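Local coordinates for protein 3,4-dihydroxybenzoate decarboxylase (Enterobacter cloacae, PDB 5NY5) that probably catalyses the reversible, prenylated-flavin-dependent decarboxylation of 3,4-dihydroxybenzoate to catechol, as a member of the UbiD family, at residues A[410-422]-A[461-475]. Sequence-based numbering, arbitrary orientation.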
# COMPACT_ATOMS: atom_id res chain seq x y z
N SER A 410 4.50 -29.94 5.03
CA SER A 410 3.64 -28.80 4.71
C SER A 410 2.89 -28.29 5.93
O SER A 410 2.60 -27.10 6.02
CB SER A 410 2.66 -29.18 3.60
OG SER A 410 3.35 -29.48 2.41
N ASP A 411 2.55 -29.18 6.87
CA ASP A 411 2.00 -28.72 8.14
C ASP A 411 2.97 -27.78 8.84
O ASP A 411 2.59 -26.71 9.32
CB ASP A 411 1.65 -29.90 9.04
CG ASP A 411 0.39 -30.62 8.62
OD1 ASP A 411 -0.31 -30.13 7.71
OD2 ASP A 411 0.09 -31.68 9.20
N ASP A 412 4.25 -28.17 8.89
CA ASP A 412 5.25 -27.36 9.57
C ASP A 412 5.49 -26.04 8.84
O ASP A 412 5.85 -25.05 9.47
CB ASP A 412 6.55 -28.15 9.69
CG ASP A 412 7.22 -27.95 11.03
OD1 ASP A 412 6.54 -27.51 11.98
OD2 ASP A 412 8.43 -28.25 11.14
N ILE A 413 5.29 -26.01 7.52
CA ILE A 413 5.43 -24.77 6.77
C ILE A 413 4.31 -23.81 7.13
O ILE A 413 4.54 -22.61 7.35
CB ILE A 413 5.48 -25.06 5.26
CG1 ILE A 413 6.69 -25.93 4.93
CG2 ILE A 413 5.50 -23.77 4.46
CD1 ILE A 413 6.78 -26.31 3.47
N LEU A 414 3.07 -24.31 7.19
CA LEU A 414 1.95 -23.45 7.58
C LEU A 414 2.07 -23.01 9.03
O LEU A 414 1.55 -21.95 9.40
CB LEU A 414 0.63 -24.18 7.35
CG LEU A 414 0.28 -24.47 5.89
CD1 LEU A 414 -0.96 -25.33 5.78
CD2 LEU A 414 0.10 -23.18 5.11
N TRP A 415 2.76 -23.79 9.87
CA TRP A 415 2.99 -23.38 11.25
C TRP A 415 3.88 -22.14 11.31
O TRP A 415 3.58 -21.18 12.03
CB TRP A 415 3.60 -24.52 12.05
CG TRP A 415 4.03 -24.10 13.43
CD1 TRP A 415 3.25 -24.00 14.53
CD2 TRP A 415 5.35 -23.73 13.84
NE1 TRP A 415 3.99 -23.58 15.61
CE2 TRP A 415 5.29 -23.41 15.21
CE3 TRP A 415 6.58 -23.64 13.18
CZ2 TRP A 415 6.41 -23.01 15.93
CZ3 TRP A 415 7.69 -23.24 13.90
CH2 TRP A 415 7.59 -22.93 15.26
N ALA A 416 4.99 -22.15 10.57
CA ALA A 416 5.85 -20.98 10.51
C ALA A 416 5.10 -19.78 9.94
O ALA A 416 5.35 -18.64 10.35
CB ALA A 416 7.09 -21.27 9.68
N MSE A 417 4.18 -20.02 9.02
CA MSE A 417 3.37 -18.97 8.41
C MSE A 417 2.27 -18.48 9.34
O MSE A 417 1.60 -17.50 9.05
CB MSE A 417 2.75 -19.47 7.11
CG MSE A 417 3.76 -19.66 6.00
SE MSE A 417 3.11 -19.04 4.28
CE MSE A 417 2.19 -20.65 3.70
N THR A 418 2.08 -19.18 10.46
CA THR A 418 1.06 -18.83 11.43
C THR A 418 1.63 -18.11 12.65
O THR A 418 1.08 -17.10 13.08
CB THR A 418 0.31 -20.10 11.87
OG1 THR A 418 -0.54 -20.54 10.81
CG2 THR A 418 -0.53 -19.83 13.10
N THR A 419 2.73 -18.60 13.21
CA THR A 419 3.28 -18.07 14.45
C THR A 419 4.55 -17.26 14.25
O THR A 419 5.07 -16.72 15.23
CB THR A 419 3.56 -19.20 15.44
OG1 THR A 419 4.70 -19.95 15.00
CG2 THR A 419 2.36 -20.12 15.55
N ARG A 420 5.07 -17.16 13.03
CA ARG A 420 6.32 -16.47 12.77
C ARG A 420 6.17 -15.53 11.59
O ARG A 420 7.05 -15.41 10.74
CB ARG A 420 7.45 -17.47 12.52
CG ARG A 420 7.87 -18.22 13.77
CD ARG A 420 8.90 -19.29 13.48
NE ARG A 420 9.45 -19.83 14.71
CZ ARG A 420 10.40 -20.75 14.76
NH1 ARG A 420 10.90 -21.25 13.64
NH2 ARG A 420 10.84 -21.18 15.94
N MSE A 421 5.05 -14.82 11.55
CA MSE A 421 4.71 -14.02 10.39
C MSE A 421 3.59 -13.03 10.69
O MSE A 421 2.59 -13.38 11.31
CB MSE A 421 4.29 -14.94 9.25
CG MSE A 421 4.74 -14.50 7.88
SE MSE A 421 3.49 -15.08 6.52
CE MSE A 421 1.94 -14.08 7.15
N GLN A 422 3.77 -11.79 10.25
CA GLN A 422 2.73 -10.77 10.32
C GLN A 422 2.48 -10.26 8.90
O GLN A 422 3.40 -9.81 8.23
CB GLN A 422 3.14 -9.63 11.25
CG GLN A 422 3.09 -10.00 12.73
CD GLN A 422 1.67 -10.21 13.24
OE1 GLN A 422 0.70 -9.72 12.66
NE2 GLN A 422 1.54 -10.93 14.35
N PHE A 461 7.37 -14.67 1.24
CA PHE A 461 6.86 -14.82 2.60
C PHE A 461 8.05 -15.04 3.53
O PHE A 461 8.68 -16.10 3.48
CB PHE A 461 5.87 -15.98 2.70
CG PHE A 461 4.64 -15.81 1.86
CD1 PHE A 461 3.48 -15.27 2.40
CD2 PHE A 461 4.62 -16.20 0.54
CE1 PHE A 461 2.34 -15.12 1.64
CE2 PHE A 461 3.49 -16.06 -0.23
CZ PHE A 461 2.35 -15.52 0.32
N ASP A 462 8.35 -14.05 4.35
CA ASP A 462 9.46 -14.15 5.30
C ASP A 462 8.91 -14.67 6.62
O ASP A 462 8.37 -13.91 7.43
CB ASP A 462 10.17 -12.81 5.47
CG ASP A 462 11.29 -12.87 6.49
OD1 ASP A 462 11.67 -11.80 7.01
OD2 ASP A 462 11.79 -13.98 6.78
N CYS A 463 9.06 -15.97 6.86
CA CYS A 463 8.62 -16.60 8.09
C CYS A 463 9.77 -16.93 9.02
O CYS A 463 9.64 -17.82 9.87
CB CYS A 463 7.82 -17.87 7.78
SG CYS A 463 6.45 -17.57 6.67
N THR A 464 10.89 -16.23 8.88
CA THR A 464 12.02 -16.40 9.78
C THR A 464 11.85 -15.47 10.97
O THR A 464 11.30 -14.38 10.86
CB THR A 464 13.34 -16.12 9.07
OG1 THR A 464 13.45 -14.72 8.76
CG2 THR A 464 13.43 -16.91 7.78
N VAL A 465 12.32 -15.93 12.12
CA VAL A 465 12.25 -15.11 13.33
C VAL A 465 13.24 -13.96 13.22
O VAL A 465 14.42 -14.20 12.88
CB VAL A 465 12.55 -15.97 14.56
CG1 VAL A 465 12.45 -15.15 15.83
CG2 VAL A 465 11.61 -17.16 14.61
N PRO A 466 12.83 -12.72 13.45
CA PRO A 466 13.78 -11.61 13.46
C PRO A 466 14.90 -11.89 14.45
O PRO A 466 14.67 -12.42 15.54
CB PRO A 466 12.93 -10.41 13.89
CG PRO A 466 11.55 -10.78 13.50
CD PRO A 466 11.45 -12.26 13.68
N TRP A 467 16.13 -11.54 14.06
CA TRP A 467 17.30 -11.89 14.85
C TRP A 467 17.16 -11.47 16.30
O TRP A 467 17.53 -12.21 17.22
CB TRP A 467 18.55 -11.25 14.24
CG TRP A 467 19.71 -11.27 15.17
CD1 TRP A 467 20.12 -10.25 15.98
CD2 TRP A 467 20.60 -12.36 15.41
NE1 TRP A 467 21.22 -10.64 16.71
CE2 TRP A 467 21.54 -11.93 16.38
CE3 TRP A 467 20.71 -13.65 14.90
CZ2 TRP A 467 22.56 -12.75 16.84
CZ3 TRP A 467 21.72 -14.46 15.36
CH2 TRP A 467 22.63 -14.01 16.32
N ALA A 468 16.61 -10.27 16.54
CA ALA A 468 16.54 -9.74 17.89
C ALA A 468 15.56 -10.50 18.78
O ALA A 468 15.65 -10.39 20.01
CB ALA A 468 16.15 -8.26 17.85
N LEU A 469 14.64 -11.26 18.20
CA LEU A 469 13.61 -11.94 18.97
C LEU A 469 13.84 -13.44 19.09
O LEU A 469 13.00 -14.13 19.69
CB LEU A 469 12.23 -11.69 18.33
CG LEU A 469 11.89 -10.24 17.99
CD1 LEU A 469 10.48 -10.16 17.42
CD2 LEU A 469 12.03 -9.36 19.22
N LYS A 470 14.95 -13.96 18.56
CA LYS A 470 15.12 -15.41 18.46
C LYS A 470 15.01 -16.11 19.80
O LYS A 470 14.62 -17.28 19.86
CB LYS A 470 16.47 -15.73 17.81
CG LYS A 470 16.57 -15.33 16.35
CD LYS A 470 17.97 -15.60 15.81
CE LYS A 470 18.21 -17.08 15.58
NZ LYS A 470 17.36 -17.62 14.48
N ALA A 471 15.34 -15.42 20.89
CA ALA A 471 15.27 -16.03 22.21
C ALA A 471 13.84 -16.29 22.66
O ALA A 471 13.62 -17.09 23.57
CB ALA A 471 15.99 -15.16 23.24
N ARG A 472 12.86 -15.64 22.04
CA ARG A 472 11.46 -15.79 22.40
C ARG A 472 10.72 -16.81 21.55
O ARG A 472 9.56 -17.11 21.84
CB ARG A 472 10.73 -14.44 22.31
CG ARG A 472 11.18 -13.40 23.31
CD ARG A 472 10.18 -12.27 23.35
NE ARG A 472 10.77 -10.98 23.02
CZ ARG A 472 10.06 -9.93 22.61
NH1 ARG A 472 8.75 -10.02 22.48
NH2 ARG A 472 10.68 -8.79 22.34
N PHE A 473 11.36 -17.35 20.52
CA PHE A 473 10.69 -18.23 19.57
C PHE A 473 11.28 -19.64 19.58
O PHE A 473 11.19 -20.36 18.59
CB PHE A 473 10.75 -17.64 18.16
CG PHE A 473 9.80 -16.50 17.93
CD1 PHE A 473 10.09 -15.23 18.41
CD2 PHE A 473 8.63 -16.69 17.21
CE1 PHE A 473 9.22 -14.18 18.19
CE2 PHE A 473 7.76 -15.64 16.99
CZ PHE A 473 8.06 -14.39 17.48
N GLU A 474 11.87 -20.05 20.70
CA GLU A 474 12.39 -21.40 20.81
C GLU A 474 11.23 -22.39 20.92
O GLU A 474 10.37 -22.26 21.79
CB GLU A 474 13.30 -21.53 22.03
CG GLU A 474 14.43 -22.54 21.85
CD GLU A 474 14.52 -23.53 23.00
OE1 GLU A 474 14.32 -24.74 22.76
OE2 GLU A 474 14.80 -23.10 24.15
N ARG A 475 11.21 -23.37 20.02
CA ARG A 475 10.20 -24.42 20.10
C ARG A 475 10.42 -25.26 21.35
O ARG A 475 11.55 -25.41 21.83
CB ARG A 475 10.23 -25.29 18.85
CG ARG A 475 10.00 -24.51 17.57
CD ARG A 475 9.95 -25.40 16.34
NE ARG A 475 8.65 -26.05 16.17
CZ ARG A 475 8.22 -26.57 15.03
NH1 ARG A 475 8.98 -26.51 13.94
NH2 ARG A 475 7.03 -27.14 14.96
O HOH W 1 11.16 -19.93 10.98
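R420, just past the end of helix 410-419, runs alongside V465 and F473 of the chain that leaves strand 455-462. The helix packs on the mixed sheet of the UbiD C-terminal domain, and 461-475 runs past R420 and along one side of the helix as far as D412. From CB, which lies near C463 O, the R420 chain runs extended. CG meets the F473 ring, 3.8 Å from CD2. CD and NE pass V465 CG2, which sits over one guanidinium face; W415 CH2 lies over the opposite face. NH2 donates to F473 O at 2.8 Å, nearly along the C=O axis. NH1 reaches C463 O through a water and forms a salt bridge with D404.

Farther along, R475 crosses R420 at about a right angle and reaches W415. Its chain bends at chi3 (80°), and its guanidinium lies flat on the W415 six-membered ring, planes 13° apart, a cation-pi stack. W415 NE1 hydrogen-bonds to P291 O of the second subunit. NH1 and NH2 of R475 form an end-on salt bridge to D412 OD1, the NH2 bond being 3.0 Å on the syn lone pair. D404 O also accepts from R475 NH1, and D406 N donates to D412 OD2.

C463 SG touches the CG atoms of both selenomethionines, M417 (3.5 Å) and M421 (3.7 Å). Both selenium atoms make Met-aromatic contacts with F461: M421 SE sits at the ring edge, 4.1 Å from F461 CD1.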